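Side-chain contacts in angiogenin-1 (Salmo salar, PDB 7BFK), which probably cleaves RNA as a secreted endonuclease of the pancreatic ribonuclease family, and shows auto-inhibition: residues A[55-60]-A[101-106]; A[29-34]-A[44-49]; A[22-27]-A[77-82]. All blocks are in the same frame, centred on the assembly; numbering follows the deposited sequence.

Contact 1. Residues A[55-60]-A[101-106]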
loop_
_atom_site.group_PDB
_atom_site.type_symbol
_atom_site.label_atom_id
_atom_site.label_comp_id
_atom_site.label_asym_id
_atom_site.label_seq_id
_atom_site.Cartn_x
_atom_site.Cartn_y
_atom_site.Cartn_z
ATOM N N GLN A 55 -9.417 -5.403 5.359
ATOM C CA GLN A 55 -9.269 -6.160 6.630
ATOM C C GLN A 55 -9.770 -7.591 6.384
ATOM O O GLN A 55 -9.141 -8.535 6.892
ATOM C CB GLN A 55 -9.987 -5.490 7.805
ATOM C CG GLN A 55 -9.822 -6.264 9.114
ATOM C CD GLN A 55 -10.361 -5.557 10.338
ATOM O OE1 GLN A 55 -11.334 -4.805 10.283
ATOM N NE2 GLN A 55 -9.713 -5.795 11.470
ATOM N N ALA A 56 -10.803 -7.742 5.560
ATOM C CA ALA A 56 -11.433 -9.044 5.244
ATOM C C ALA A 56 -10.405 -10.016 4.641
ATOM O O ALA A 56 -10.615 -11.225 4.769
ATOM C CB ALA A 56 -12.613 -8.836 4.319
ATOM N N ILE A 57 -9.348 -9.520 3.988
ATOM C CA ILE A 57 -8.289 -10.386 3.378
ATOM C C ILE A 57 -7.710 -11.296 4.469
ATOM O O ILE A 57 -7.328 -12.449 4.160
ATOM C CB ILE A 57 -7.187 -9.544 2.699
ATOM C CG1 ILE A 57 -7.729 -8.786 1.489
ATOM C CG2 ILE A 57 -5.999 -10.419 2.317
ATOM C CD1 ILE A 57 -6.803 -7.707 0.965
ATOM N N CYS A 58 -7.662 -10.785 5.690
ATOM C CA CYS A 58 -7.093 -11.457 6.878
ATOM C C CYS A 58 -8.148 -12.353 7.551
ATOM O O CYS A 58 -7.744 -13.234 8.297
ATOM C CB CYS A 58 -6.564 -10.427 7.872
ATOM S SG CYS A 58 -5.205 -9.396 7.240
ATOM N N THR A 59 -9.440 -12.174 7.250
ATOM C CA THR A 59 -10.548 -12.902 7.945
ATOM C C THR A 59 -11.577 -13.510 6.978
ATOM O O THR A 59 -12.766 -13.231 7.154
ATOM C CB THR A 59 -11.261 -11.970 8.932
ATOM O OG1 THR A 59 -11.852 -10.886 8.207
ATOM C CG2 THR A 59 -10.326 -11.426 9.987
ATOM N N GLY A 60 -11.145 -14.316 6.006
ATOM C CA GLY A 60 -12.057 -15.056 5.113
ATOM C C GLY A 60 -11.926 -14.667 3.658
ATOM O O GLY A 60 -12.472 -15.394 2.800
ATOM N N LYS A 101 -5.766 -6.064 -9.669
ATOM C CA LYS A 101 -4.941 -7.223 -9.245
ATOM C C LYS A 101 -5.315 -7.706 -7.855
ATOM O O LYS A 101 -5.851 -6.922 -7.048
ATOM C CB LYS A 101 -3.457 -6.827 -9.313
ATOM C CG LYS A 101 -2.946 -6.705 -10.743
ATOM C CD LYS A 101 -1.498 -6.960 -10.948
ATOM C CE LYS A 101 -1.132 -7.045 -12.418
ATOM N NZ LYS A 101 -1.654 -8.283 -13.038
ATOM N N LYS A 102 -5.097 -8.991 -7.613
ATOM C CA LYS A 102 -5.162 -9.544 -6.251
ATOM C C LYS A 102 -3.974 -8.901 -5.542
ATOM O O LYS A 102 -2.930 -8.682 -6.217
ATOM C CB LYS A 102 -5.120 -11.069 -6.263
ATOM C CG LYS A 102 -6.268 -11.700 -7.042
ATOM C CD LYS A 102 -6.368 -13.191 -6.894
ATOM C CE LYS A 102 -7.265 -13.823 -7.932
ATOM N NZ LYS A 102 -8.430 -12.963 -8.221
ATOM N N VAL A 103 -4.131 -8.552 -4.277
ATOM C CA VAL A 103 -3.039 -7.898 -3.509
ATOM C C VAL A 103 -2.461 -8.915 -2.524
ATOM O O VAL A 103 -3.183 -9.868 -2.121
ATOM C CB VAL A 103 -3.536 -6.630 -2.816
ATOM C CG1 VAL A 103 -3.956 -5.588 -3.836
ATOM C CG2 VAL A 103 -4.668 -6.941 -1.845
ATOM N N ILE A 104 -1.181 -8.773 -2.222
ATOM C CA ILE A 104 -0.481 -9.631 -1.246
ATOM C C ILE A 104 -0.037 -8.744 -0.099
ATOM O O ILE A 104 0.748 -7.829 -0.330
ATOM C CB ILE A 104 0.669 -10.394 -1.893
ATOM C CG1 ILE A 104 0.218 -11.108 -3.170
ATOM C CG2 ILE A 104 1.253 -11.343 -0.861
ATOM C CD1 ILE A 104 1.351 -11.519 -4.087
ATOM N N ILE A 105 -0.550 -9.016 1.088
ATOM C CA ILE A 105 -0.283 -8.204 2.300
ATOM C C ILE A 105 0.158 -9.130 3.427
ATOM O O ILE A 105 0.072 -10.343 3.271
ATOM C CB ILE A 105 -1.545 -7.426 2.696
ATOM C CG1 ILE A 105 -2.635 -8.366 3.222
ATOM C CG2 ILE A 105 -2.034 -6.579 1.539
ATOM C CD1 ILE A 105 -3.840 -7.657 3.772
ATOM N N ALA A 106 0.628 -8.532 4.504
ATOM C CA ALA A 106 0.953 -9.206 5.760
ATOM C C ALA A 106 -0.253 -9.029 6.672
ATOM O O ALA A 106 -0.868 -7.927 6.662
ATOM C CB ALA A 106 2.223 -8.625 6.352
#
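I57 reaches from the turn to strand residues V103 and I105, and all the touching is between apolar groups. The two branches of I57 divide the work. CG1 lies beside the backbone N and anti to the carbonyl carbon (chi1 -66°), which sends the long arm toward V103. Its terminal CD1 meets V103 CG2 at 3.6 Å, and the two side chains stand at about a right angle. The short branch faces I105 instead. I57 CG2 lies 3.8 Å from I105 CD1 and 4.0 Å from I105 CG1, so the methyl rests alongside the end of the I105 side chain. These two isoleucines cross obliquely. I105 CG1 sits between its own backbone N and carbonyl carbon (chi1 69°), and from there CD1 extends into the angle between I57 and C58. I105 CD1 also comes within 4.1 Å of C58 SG, so the sulfur extends the apolar patch. I57, V103 and I105 are buried.

C58 is disulfide-bonded to C107, the residue after the 101-106 segment, so a covalent link closes the turn onto the same strand. The turn follows helix 51-55. I57 also packs on V70 and S72 of strand 69-72, which pairs with strand 93-108. P112 of strand 111-113 lies against both C58 and I105.

Contact 2. Residues A[29-34]-A[44-49]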
loop_
_atom_site.group_PDB
_atom_site.type_symbol
_atom_site.label_atom_id
_atom_site.label_comp_id
_atom_site.label_asym_id
_atom_site.label_seq_id
_atom_site.Cartn_x
_atom_site.Cartn_y
_atom_site.Cartn_z
ATOM N N GLU A 29 4.690 12.553 -1.768
ATOM C CA GLU A 29 5.317 13.631 -0.961
ATOM C C GLU A 29 4.976 13.360 0.511
ATOM O O GLU A 29 5.901 13.352 1.362
ATOM C CB GLU A 29 4.836 15.008 -1.414
ATOM C CG GLU A 29 5.727 16.134 -0.939
ATOM C CD GLU A 29 5.219 17.529 -1.265
ATOM O OE1 GLU A 29 6.054 18.449 -1.345
ATOM O OE2 GLU A 29 3.992 17.688 -1.420
ATOM N N ILE A 30 3.702 13.086 0.785
ATOM C CA ILE A 30 3.176 12.771 2.148
ATOM C C ILE A 30 3.987 11.624 2.764
ATOM O O ILE A 30 4.427 11.773 3.903
ATOM C CB ILE A 30 1.672 12.436 2.099
ATOM C CG1 ILE A 30 0.837 13.599 1.547
ATOM C CG2 ILE A 30 1.183 11.987 3.463
ATOM C CD1 ILE A 30 1.158 14.942 2.162
ATOM N N LEU A 31 4.139 10.499 2.054
ATOM C CA LEU A 31 4.936 9.337 2.529
ATOM C C LEU A 31 6.416 9.725 2.673
ATOM O O LEU A 31 7.027 9.345 3.675
ATOM C CB LEU A 31 4.804 8.170 1.541
ATOM C CG LEU A 31 3.449 7.473 1.479
ATOM C CD1 LEU A 31 3.489 6.351 0.447
ATOM C CD2 LEU A 31 3.030 6.924 2.846
ATOM N N ASN A 32 6.984 10.425 1.695
ATOM C CA ASN A 32 8.445 10.727 1.661
ATOM C C ASN A 32 8.835 11.659 2.818
ATOM O O ASN A 32 9.934 11.449 3.393
ATOM C CB ASN A 32 8.865 11.265 0.296
ATOM C CG ASN A 32 8.811 10.189 -0.771
ATOM O OD1 ASN A 32 8.871 9.011 -0.454
ATOM N ND2 ASN A 32 8.717 10.584 -2.026
ATOM N N LEU A 33 7.977 12.624 3.160
ATOM C CA LEU A 33 8.244 13.618 4.243
ATOM C C LEU A 33 8.404 12.924 5.600
ATOM O O LEU A 33 8.973 13.554 6.496
ATOM C CB LEU A 33 7.107 14.641 4.286
ATOM C CG LEU A 33 7.062 15.620 3.116
ATOM C CD1 LEU A 33 5.725 16.338 3.054
ATOM C CD2 LEU A 33 8.211 16.617 3.200
ATOM N N ASN A 34 7.914 11.688 5.760
ATOM C CA ASN A 34 8.004 10.950 7.051
ATOM C C ASN A 34 9.144 9.928 7.030
ATOM O O ASN A 34 9.381 9.308 8.086
ATOM C CB ASN A 34 6.682 10.289 7.454
ATOM C CG ASN A 34 5.780 11.220 8.242
ATOM O OD1 ASN A 34 5.444 12.314 7.785
ATOM N ND2 ASN A 34 5.384 10.795 9.431
ATOM N N ASN A 44 5.108 2.792 -4.410
ATOM C CA ASN A 44 4.040 2.594 -3.413
ATOM C C ASN A 44 2.763 2.260 -4.158
ATOM O O ASN A 44 2.475 2.923 -5.141
ATOM C CB ASN A 44 3.846 3.771 -2.476
ATOM C CG ASN A 44 3.081 3.350 -1.244
ATOM O OD1 ASN A 44 3.665 2.751 -0.354
ATOM N ND2 ASN A 44 1.802 3.704 -1.181
ATOM N N THR A 45 2.061 1.238 -3.689
ATOM C CA THR A 45 0.785 0.758 -4.253
ATOM C C THR A 45 -0.367 1.140 -3.301
ATOM O O THR A 45 -0.300 0.802 -2.085
ATOM C CB THR A 45 0.859 -0.745 -4.530
ATOM O OG1 THR A 45 2.064 -1.025 -5.258
ATOM C CG2 THR A 45 -0.351 -1.259 -5.266
ATOM N N PHE A 46 -1.384 1.772 -3.859
ATOM C CA PHE A 46 -2.631 2.202 -3.181
ATOM C C PHE A 46 -3.788 1.315 -3.637
ATOM O O PHE A 46 -3.928 1.078 -4.838
ATOM C CB PHE A 46 -2.917 3.674 -3.488
ATOM C CG PHE A 46 -1.832 4.623 -3.051
ATOM C CD1 PHE A 46 -0.776 4.921 -3.898
ATOM C CD2 PHE A 46 -1.861 5.214 -1.794
ATOM C CE1 PHE A 46 0.226 5.794 -3.499
ATOM C CE2 PHE A 46 -0.851 6.075 -1.390
ATOM C CZ PHE A 46 0.193 6.358 -2.245
ATOM N N ILE A 47 -4.572 0.816 -2.680
ATOM C CA ILE A 47 -5.786 -0.009 -2.932
ATOM C C ILE A 47 -7.009 0.916 -2.916
ATOM O O ILE A 47 -7.192 1.651 -1.937
ATOM C CB ILE A 47 -5.924 -1.130 -1.896
ATOM C CG1 ILE A 47 -4.648 -1.967 -1.778
ATOM C CG2 ILE A 47 -7.124 -1.998 -2.225
ATOM C CD1 ILE A 47 -4.620 -2.815 -0.547
ATOM N N LEU A 48 -7.835 0.852 -3.948
ATOM C CA LEU A 48 -9.071 1.674 -4.031
ATOM C C LEU A 48 -10.219 0.872 -3.424
ATOM O O LEU A 48 -10.966 0.272 -4.179
ATOM C CB LEU A 48 -9.332 2.061 -5.492
ATOM C CG LEU A 48 -8.494 3.228 -6.021
ATOM C CD1 LEU A 48 -7.010 2.921 -5.995
ATOM C CD2 LEU A 48 -8.917 3.634 -7.434
ATOM N N ALA A 49 -10.339 0.889 -2.098
ATOM C CA ALA A 49 -11.323 0.100 -1.343
ATOM C C ALA A 49 -11.505 0.691 0.054
ATOM O O ALA A 49 -10.736 1.593 0.434
ATOM C CB ALA A 49 -10.850 -1.336 -1.270
#
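L31 puts one methyl on the carboxamide of N44, and this apolar-on-amide contact is the main meeting of helix 24-32 with strand 43-47 here. L31 CD1 stands almost squarely above the amide carbon, 3.5 Å from N44 CG. It is 3.5 Å from N44 ND2 and 3.7 Å from N44 OD1, so the methyl covers the flat face and does not approach the polar ends in the amide plane. The leucine and asparagine side chains cross at about a right angle. N44 CG is anti to its backbone N (chi1 -162°), which swings the amide out toward the helix.

The aromatic contact is looser. L31 CD1 is 4.3 Å from F46 CZ and meets the ring obliquely. Within the strand, N44 ND2 lies over one face of the F46 ring, 3.3 Å above the plane and displaced toward the rim. The methyl thus covers a face of the amide, while the ring lies beyond its ND2 end, with the two planes steeply inclined. L31 backs this part of the strand from the helix.

The polar needs of N44 are met elsewhere. OD1 accepts from K41 NZ, and ND2 donates to the carbonyl O of Q13. These two bonds fix which way round the buried amide sits. The T45 hydroxyl pairs with D120 OD2.

The T45 carbonyl takes a hydrogen bond from H14 ND1. This bond, together with K41 beside N44, is characteristic of the pancreatic ribonuclease fold, where the matching strand borders the RNA-binding cleft, as it probably does here.

Contact 3. Residues A[22-27]-A[77-82]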
loop_
_atom_site.group_PDB
_atom_site.type_symbol
_atom_site.label_atom_id
_atom_site.label_comp_id
_atom_site.label_asym_id
_atom_site.label_seq_id
_atom_site.Cartn_x
_atom_site.Cartn_y
_atom_site.Cartn_z
ATOM N N LEU A 22 -2.884 10.502 -11.367
ATOM C CA LEU A 22 -2.554 11.950 -11.378
ATOM C C LEU A 22 -2.193 12.429 -9.966
ATOM O O LEU A 22 -1.551 13.467 -9.862
ATOM C CB LEU A 22 -3.759 12.725 -11.936
ATOM C CG LEU A 22 -4.193 12.341 -13.354
ATOM C CD1 LEU A 22 -5.442 13.110 -13.775
ATOM C CD2 LEU A 22 -3.067 12.568 -14.353
ATOM N N LYS A 23 -2.578 11.698 -8.913
ATOM C CA LYS A 23 -2.346 12.120 -7.504
ATOM C C LYS A 23 -1.021 11.565 -6.936
ATOM O O LYS A 23 -0.783 11.766 -5.720
ATOM C CB LYS A 23 -3.514 11.670 -6.623
ATOM C CG LYS A 23 -4.872 12.277 -6.963
ATOM C CD LYS A 23 -5.920 11.953 -5.920
ATOM C CE LYS A 23 -7.316 12.394 -6.293
ATOM N NZ LYS A 23 -8.285 12.034 -5.235
ATOM N N CYS A 24 -0.178 10.917 -7.743
ATOM C CA CYS A 24 1.081 10.276 -7.250
ATOM C C CYS A 24 2.003 11.307 -6.592
ATOM O O CYS A 24 2.509 11.025 -5.496
ATOM C CB CYS A 24 1.813 9.498 -8.339
ATOM S SG CYS A 24 1.083 7.864 -8.630
ATOM N N LYS A 25 2.190 12.468 -7.217
ATOM C CA LYS A 25 3.099 13.526 -6.710
ATOM C C LYS A 25 2.704 13.910 -5.277
ATOM O O LYS A 25 3.561 13.829 -4.399
ATOM C CB LYS A 25 3.091 14.730 -7.659
ATOM C CG LYS A 25 3.986 15.884 -7.235
ATOM C CD LYS A 25 4.152 16.952 -8.296
ATOM C CE LYS A 25 5.013 18.108 -7.832
ATOM N NZ LYS A 25 6.331 17.641 -7.337
ATOM N N SER A 26 1.444 14.274 -5.044
ATOM C CA SER A 26 0.957 14.750 -3.719
ATOM C C SER A 26 0.990 13.613 -2.685
ATOM O O SER A 26 1.479 13.859 -1.567
ATOM C CB SER A 26 -0.414 15.394 -3.819
ATOM O OG SER A 26 -1.375 14.492 -4.345
ATOM N N GLN A 27 0.537 12.410 -3.043
ATOM C CA GLN A 27 0.462 11.272 -2.086
ATOM C C GLN A 27 1.866 10.786 -1.707
ATOM O O GLN A 27 2.076 10.518 -0.504
ATOM C CB GLN A 27 -0.435 10.163 -2.622
ATOM C CG GLN A 27 -1.873 10.615 -2.802
ATOM C CD GLN A 27 -2.399 11.274 -1.552
ATOM O OE1 GLN A 27 -2.283 10.738 -0.456
ATOM N NE2 GLN A 27 -2.962 12.463 -1.709
ATOM N N SER A 77 -8.971 -2.673 -7.536
ATOM C CA SER A 77 -8.432 -1.558 -8.337
ATOM C C SER A 77 -7.269 -0.995 -7.539
ATOM O O SER A 77 -7.459 -0.748 -6.333
ATOM C CB SER A 77 -9.425 -0.467 -8.623
ATOM O OG SER A 77 -10.325 -0.871 -9.616
ATOM N N VAL A 78 -6.119 -0.830 -8.173
ATOM C CA VAL A 78 -4.926 -0.268 -7.494
ATOM C C VAL A 78 -4.349 0.838 -8.363
ATOM O O VAL A 78 -4.596 0.868 -9.588
ATOM C CB VAL A 78 -3.869 -1.350 -7.177
ATOM C CG1 VAL A 78 -4.424 -2.430 -6.262
ATOM C CG2 VAL A 78 -3.289 -1.967 -8.437
ATOM N N VAL A 79 -3.632 1.732 -7.711
ATOM C CA VAL A 79 -2.805 2.783 -8.342
ATOM C C VAL A 79 -1.389 2.535 -7.836
ATOM O O VAL A 79 -1.212 2.448 -6.606
ATOM C CB VAL A 79 -3.294 4.206 -8.022
ATOM C CG1 VAL A 79 -2.235 5.232 -8.388
ATOM C CG2 VAL A 79 -4.627 4.515 -8.718
ATOM N N ILE A 80 -0.438 2.414 -8.756
ATOM C CA ILE A 80 1.000 2.210 -8.466
ATOM C C ILE A 80 1.736 3.495 -8.832
ATOM O O ILE A 80 1.637 3.946 -10.015
ATOM C CB ILE A 80 1.540 0.982 -9.226
ATOM C CG1 ILE A 80 0.705 -0.265 -8.919
ATOM C CG2 ILE A 80 3.022 0.748 -8.924
ATOM C CD1 ILE A 80 0.751 -1.302 -9.989
ATOM N N CYS A 81 2.401 4.084 -7.847
ATOM C CA CYS A 81 3.289 5.258 -8.009
ATOM C C CYS A 81 4.727 4.743 -8.041
ATOM O O CYS A 81 5.200 4.167 -7.025
ATOM C CB CYS A 81 3.044 6.279 -6.909
ATOM S SG CYS A 81 1.326 6.847 -6.869
ATOM N N THR A 82 5.394 4.903 -9.177
ATOM C CA THR A 82 6.758 4.380 -9.417
ATOM C C THR A 82 7.725 5.540 -9.625
ATOM O O THR A 82 7.426 6.446 -10.439
ATOM C CB THR A 82 6.795 3.420 -10.618
ATOM O OG1 THR A 82 5.764 2.433 -10.452
ATOM C CG2 THR A 82 8.141 2.740 -10.752
#
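C24 and C81 are joined through their sulfurs by a disulfide, and this covalent bond dominates the contact. C24 SG to C81 SG is 2.0 Å, and the torsion about the bond is -80°, a left-handed twist close to the relaxed quarter turn. This twist leaves C24 CB and C81 CB 3.7 Å apart, and the backbones come close. On both cysteines SG lies beside the backbone N and anti to the carbonyl carbon.

Apolar packing is slight. C24 SG lies 4.2 Å from V79 CG1, the branch that V79 directs at the helix. M19 touches V79, C81 and Q27, and F46 of strand 43-47 packs on C81 and Q27. The bridge is therefore buried between helix and sheet. It is one of the disulfides of the pancreatic ribonuclease fold, tying the first turn of helix 24-32 to the long antiparallel strand 76-85.

Hydrogen bonds shape the helix start on one side of the bridge. K23 occupies the N-cap position, and its carbonyl O accepts twice. Q27 N gives K23 O the regular helical bond at 3.1 Å. S26 OG adds a second, also 3.1 Å from K23 O, meeting the C=O at 122° and tilted 34° from the carbonyl plane. The side chain of K23 leads away from the strand, and its NZ donates to the carbonyl O of E18.

Contacts 2 and 3 lie close, their centres 7 Å apart, and share helix 24-32. Their strands are antiparallel neighbours: F46 N to V79 O is 2.8 Å and L48 N to S77 O is 2.9 Å, both probable hydrogen bonds. The F46 ring also reaches the disulfide, with CE1 3.7 Å from C81 SG. Contact 1 is more distant, its centre about 18 Å from that of contact 2 and about 20 Å from that of contact 3, yet V103 touches both. V103 CG1 packs 4.0 Å from V78 CG1 and 4.2 Å from I47 CG1. Contacts 1 and 3 lie on opposite sides of the chain's centre. Of the three, contact 2 borders what is probably the RNA-binding cleft.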